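Local coordinates for protein photoreceptor-histidine kinase BphP (Stigmatella aurantiaca DW4/3-1, PDB 6BAF) that probably senses light through a bound bilin chromophore and relays the signal as a bacteriophytochrome histidine kinase that helps control cell development, at residues F156-I161 and S272-S277. Numbering follows the deposited sequence.
With BLR (3-[5-[(Z)-(4-ethenyl-3-methyl-5-oxidanylidene-pyrrol-2-ylidene)methyl]-2-[[5-[(Z)-(3-ethenyl-4-methyl-5-oxidanylidene-pyrrol-2-ylidene)methyl]-3-(3-hydroxy-3-oxopropyl)-4-methyl-1H-pyrrol-2-yl]methyl]-4-methyl-1H-pyrrol-3-yl]propanoic acid), chain B.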
ATOM      1  N   PHE A 156      11.518  10.838 -12.871  1.00 45.02           N
ATOM      2  CA  PHE A 156      11.279  11.514 -14.140  1.00 46.18           C
ATOM      3  C   PHE A 156      11.740  12.980 -14.097  1.00 46.52           C
ATOM      4  O   PHE A 156      11.571  13.677 -13.091  1.00 44.08           O
ATOM      5  CB  PHE A 156       9.783  11.430 -14.479  1.00 42.08           C
ATOM      6  CG  PHE A 156       9.413  10.253 -15.374  1.00 43.42           C
ATOM      7  CD1 PHE A 156       9.765  10.247 -16.726  1.00 43.71           C
ATOM      8  CD2 PHE A 156       8.670   9.172 -14.869  1.00 42.53           C
ATOM      9  CE1 PHE A 156       9.381   9.175 -17.598  1.00 42.96           C
ATOM     10  CE2 PHE A 156       8.278   8.100 -15.712  1.00 40.49           C
ATOM     11  CZ  PHE A 156       8.650   8.103 -17.083  1.00 42.46           C
ATOM     12  N   ASP A 157      12.271  13.462 -15.224  1.00 44.09           N
ATOM     13  CA  ASP A 157      12.656  14.870 -15.344  1.00 43.46           C
ATOM     14  C   ASP A 157      11.502  15.819 -15.119  1.00 46.48           C
ATOM     15  O   ASP A 157      11.720  16.935 -14.636  1.00 46.07           O
ATOM     16  CB  ASP A 157      13.250  15.157 -16.726  1.00 45.64           C
ATOM     17  CG  ASP A 157      14.598  14.537 -16.894  1.00 52.19           C
ATOM     18  OD1 ASP A 157      15.314  14.511 -15.881  1.00 55.49           O
ATOM     19  OD2 ASP A 157      14.952  14.041 -17.999  1.00 54.32           O
ATOM     20  N   ARG A 158      10.277  15.438 -15.495  1.00 43.91           N
ATOM     21  CA  ARG A 158       9.154  16.346 -15.351  1.00 36.55           C
ATOM     22  C   ARG A 158       7.907  15.552 -15.010  1.00 38.49           C
ATOM     23  O   ARG A 158       7.680  14.486 -15.576  1.00 43.20           O
ATOM     24  CB  ARG A 158       8.949  17.172 -16.649  1.00 38.43           C
ATOM     25  CG  ARG A 158       7.730  18.156 -16.664  1.00 42.87           C
ATOM     26  CD  ARG A 158       7.812  19.198 -17.900  1.00 42.64           C
ATOM     27  NE  ARG A 158       8.243  18.454 -19.058  1.00 53.46           N
ATOM     28  CZ  ARG A 158       9.201  18.784 -19.902  1.00 49.53           C
ATOM     29  NH1 ARG A 158       9.468  17.928 -20.874  1.00 53.49           N
ATOM     30  NH2 ARG A 158       9.845  19.947 -19.820  1.00 48.53           N
ATOM     31  N   ALA A 159       7.074  16.086 -14.126  1.00 36.24           N
ATOM     32  CA  ALA A 159       5.774  15.514 -13.838  1.00 39.65           C
ATOM     33  C   ALA A 159       4.803  16.670 -13.761  1.00 41.66           C
ATOM     34  O   ALA A 159       5.071  17.646 -13.053  1.00 42.92           O
ATOM     35  CB  ALA A 159       5.752  14.716 -12.512  1.00 38.00           C
ATOM     36  N   ILE A 160       3.673  16.573 -14.472  1.00 37.56           N
ATOM     37  CA  ILE A 160       2.677  17.628 -14.460  1.00 37.32           C
ATOM     38  C   ILE A 160       1.327  17.029 -14.125  1.00 35.79           C
ATOM     39  O   ILE A 160       1.109  15.820 -14.259  1.00 38.04           O
ATOM     40  CB  ILE A 160       2.616  18.381 -15.814  1.00 39.93           C
ATOM     41  CG1 ILE A 160       2.168  17.422 -16.945  1.00 40.52           C
ATOM     42  CG2 ILE A 160       3.993  18.972 -16.134  1.00 38.97           C
ATOM     43  CD1 ILE A 160       1.636  18.157 -18.246  1.00 37.66           C
ATOM     44  N   ILE A 161       0.422  17.884 -13.661  1.00 35.38           N
ATOM     45  CA  ILE A 161      -1.008  17.623 -13.725  1.00 35.78           C
ATOM     46  C   ILE A 161      -1.541  18.309 -14.983  1.00 41.66           C
ATOM     47  O   ILE A 161      -1.394  19.524 -15.153  1.00 36.70           O
ATOM     48  CB  ILE A 161      -1.766  18.146 -12.496  1.00 37.52           C
ATOM     49  CG1 ILE A 161      -1.256  17.525 -11.170  1.00 39.54           C
ATOM     50  CG2 ILE A 161      -3.225  17.807 -12.693  1.00 33.74           C
ATOM     51  CD1 ILE A 161      -1.286  16.018 -11.152  1.00 36.24           C
ATOM     52  N   SER A 272       1.133  13.381 -15.906  1.00 37.58           N
ATOM     53  CA  SER A 272       1.956  13.098 -17.074  1.00 36.88           C
ATOM     54  C   SER A 272       3.410  13.315 -16.711  1.00 38.26           C
ATOM     55  O   SER A 272       3.764  14.398 -16.252  1.00 41.44           O
ATOM     56  CB  SER A 272       1.565  14.023 -18.271  1.00 38.72           C
ATOM     57  OG  SER A 272       2.468  13.805 -19.370  1.00 39.20           O
ATOM     58  N   CYS A 273       4.251  12.303 -16.932  1.00 36.57           N
ATOM     59  CA  CYS A 273       5.681  12.374 -16.652  1.00 41.17           C
ATOM     60  C   CYS A 273       6.450  12.213 -17.933  1.00 42.02           C
ATOM     61  O   CYS A 273       6.067  11.406 -18.797  1.00 42.43           O
ATOM     62  CB  CYS A 273       6.174  11.271 -15.691  1.00 38.54           C
ATOM     63  SG  CYS A 273       5.123  11.156 -14.237  1.00 41.06           S
ATOM     64  N   THR A 274       7.560  12.947 -18.035  1.00 39.74           N
ATOM     65  CA  THR A 274       8.374  12.910 -19.238  1.00 40.80           C
ATOM     66  C   THR A 274       9.836  12.977 -18.846  1.00 43.70           C
ATOM     67  O   THR A 274      10.214  13.604 -17.846  1.00 43.39           O
ATOM     68  CB  THR A 274       8.010  14.069 -20.211  1.00 43.00           C
ATOM     69  OG1 THR A 274       7.919  15.293 -19.480  1.00 44.43           O
ATOM     70  CG2 THR A 274       6.623  13.829 -20.861  1.00 41.37           C
ATOM     71  N   GLN A 275      10.648  12.303 -19.635  1.00 41.39           N
ATOM     72  CA  GLN A 275      12.090  12.267 -19.472  1.00 45.65           C
ATOM     73  C   GLN A 275      12.690  12.963 -20.679  1.00 49.11           C
ATOM     74  O   GLN A 275      12.383  12.583 -21.812  1.00 49.08           O
ATOM     75  CB  GLN A 275      12.586  10.827 -19.410  1.00 46.12           C
ATOM     76  CG  GLN A 275      14.029  10.702 -18.973  1.00 49.56           C
ATOM     77  CD  GLN A 275      14.207  10.907 -17.468  1.00 50.16           C
ATOM     78  OE1 GLN A 275      13.308  11.383 -16.756  1.00 47.92           O
ATOM     79  NE2 GLN A 275      15.356  10.514 -16.976  1.00 53.83           N
ATOM     80  N   VAL A 276      13.501  13.994 -20.451  1.00 47.57           N
ATOM     81  CA  VAL A 276      14.216  14.602 -21.568  1.00 52.19           C
ATOM     82  C   VAL A 276      15.546  13.890 -21.773  1.00 57.19           C
ATOM     83  O   VAL A 276      16.019  13.786 -22.905  1.00 59.41           O
ATOM     84  CB  VAL A 276      14.395  16.118 -21.346  1.00 53.36           C
ATOM     85  CG1 VAL A 276      13.069  16.753 -20.946  1.00 50.07           C
ATOM     86  CG2 VAL A 276      15.367  16.377 -20.268  1.00 58.31           C
ATOM     87  N   SER A 277      16.097  13.334 -20.691  1.00 58.08           N
ATOM     88  CA  SER A 277      17.367  12.619 -20.582  1.00 63.34           C
ATOM     89  C   SER A 277      17.437  11.412 -21.489  1.00 58.92           C
ATOM     90  O   SER A 277      17.588  11.534 -22.702  1.00 69.28           O
ATOM     91  CB  SER A 277      17.588  12.112 -19.137  1.00 63.13           C
ATOM     92  OG  SER A 277      17.519  13.151 -18.148  1.00 66.24           O
TER
HETATM   93  CHA BLR B 401      -1.358  10.273 -26.416  1.00 38.50           C
HETATM   94  NA  BLR B 401      -0.617  12.657 -25.985  1.00 39.44           N
HETATM   95  C1A BLR B 401      -0.837  11.403 -25.566  1.00 42.04           C
HETATM   96  C2A BLR B 401      -0.520  11.279 -24.210  1.00 37.67           C
HETATM   97  C3A BLR B 401      -0.121  12.492 -23.778  1.00 42.52           C
HETATM   98  C4A BLR B 401      -0.170  13.338 -24.896  1.00 41.82           C
HETATM   99  CMA BLR B 401       0.298  12.823 -22.314  1.00 38.38           C
HETATM  100  CAA BLR B 401      -0.645   9.988 -23.397  1.00 34.23           C
HETATM  101  CBA BLR B 401       0.568   9.039 -23.583  1.00 37.04           C
HETATM  102  CGA BLR B 401       1.789   9.508 -22.778  1.00 41.29           C
HETATM  103  O1A BLR B 401       1.652   9.601 -21.523  1.00 38.66           O
HETATM  104  O2A BLR B 401       2.918   9.807 -23.328  1.00 38.29           O
HETATM  105  CHB BLR B 401       0.142  14.814 -25.020  1.00 41.32           C
HETATM  106  NB  BLR B 401       2.215  14.983 -23.598  1.00 44.16           N
HETATM  107  C1B BLR B 401       0.968  15.499 -24.281  1.00 41.51           C
HETATM  108  C2B BLR B 401       0.890  16.948 -23.979  1.00 42.83           C
HETATM  109  C3B BLR B 401       1.964  17.350 -23.164  1.00 49.38           C
HETATM  110  C4B BLR B 401       2.837  16.178 -22.877  1.00 51.75           C
HETATM  111  CMB BLR B 401      -0.206  17.910 -24.450  1.00 44.80           C
HETATM  112  OB  BLR B 401       3.832  16.138 -22.244  1.00 55.23           O
HETATM  113  CAB BLR B 401       2.124  18.794 -22.659  1.00 47.19           C
HETATM  114  CBB BLR B 401       3.048  19.125 -21.788  1.00 49.97           C
HETATM  115  NC  BLR B 401      -0.992  13.748 -30.689  1.00 43.09           N
HETATM  116  C1C BLR B 401      -0.805  15.059 -31.432  1.00 49.36           C
HETATM  117  C2C BLR B 401      -1.512  14.882 -32.737  1.00 51.70           C
HETATM  118  C3C BLR B 401      -2.119  13.603 -32.837  1.00 50.01           C
HETATM  119  C4C BLR B 401      -1.820  12.841 -31.583  1.00 45.79           C
HETATM  120  CMC BLR B 401      -1.569  15.980 -33.777  1.00 58.02           C
HETATM  121  OC  BLR B 401      -0.212  16.017 -31.070  1.00 51.59           O
HETATM  122  CAC BLR B 401      -2.927  13.074 -34.037  1.00 56.94           C
HETATM  123  CBC BLR B 401      -3.970  13.754 -34.546  1.00 66.13           C
HETATM  124  CHD BLR B 401      -2.205  11.630 -31.324  1.00 43.89           C
HETATM  125  ND  BLR B 401      -1.600  11.484 -28.693  1.00 38.09           N
HETATM  126  C1D BLR B 401      -2.055  10.939 -29.992  1.00 42.25           C
HETATM  127  C2D BLR B 401      -2.374   9.526 -29.879  1.00 41.84           C
HETATM  128  C3D BLR B 401      -2.156   9.156 -28.486  1.00 37.15           C
HETATM  129  C4D BLR B 401      -1.687  10.354 -27.702  1.00 42.41           C
HETATM  130  CMD BLR B 401      -2.874   8.633 -31.022  1.00 39.55           C
HETATM  131  CAD BLR B 401      -2.345   7.773 -27.898  1.00 33.98           C
HETATM  132  CBD BLR B 401      -0.990   7.086 -27.838  1.00 36.64           C
HETATM  133  CGD BLR B 401      -1.380   5.693 -27.384  1.00 40.86           C
HETATM  134  O1D BLR B 401      -1.933   5.542 -26.241  1.00 36.54           O
HETATM  135  O2D BLR B 401      -1.229   4.727 -28.193  1.00 40.77           O
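OD2 of D157 gathers three hydrogen bonds from V276 and S277, just past the end of strand 266-275. The OG of S277 meets OD2 of D157 at 2.7 Å on the syn lone pair. On the anti lone pair, the backbone N of V276 reaches the same OD2 at 2.8 Å. The N of S277 comes in at 3.0 Å from OD2 of D157, almost in line with the C-O bond. With CG anti to its own carbonyl carbon (chi1 -71°), the carboxylate leans across to Q275 and stacks on that amide, the two planes only 6° apart. Q275, bent at chi2, brings its OE1 back to 2.8 Å from the backbone N of D157, so this residue is gripped through main chain and side chain alike. Replacing D157 by an alanine removes that acceptor, and would probably leave the two N-H groups and the S277 hydroxyl without their mate and the Q275 amide without its stacked partner. Two residues in succession, D157 and R158, stand opposite the single T274, which makes a classic β-bulge, beyond which strands 158-164 and 266-275 run as central antiparallel neighbours in the six-stranded sheet of the GAF domain, the fold that cradles the bilin. F156, on the side of the sheet covered by helix 139-154, lays one ring face against CB of C273, a CH-π contact 3.6 Å from the ring centroid, while SG lies obliquely to the ring. On the chromophore side, OG1 of T274 accepts a bond from NE of R158 at 3.2 Å and a weak one from NH1; NH2 of that arginine is held by the carbonyl of D182. T274 turns its CG2 toward the bilin, 3.9 Å from the ligand's OB, and OG of S272 and CD1 of I160 line the pocket beside it.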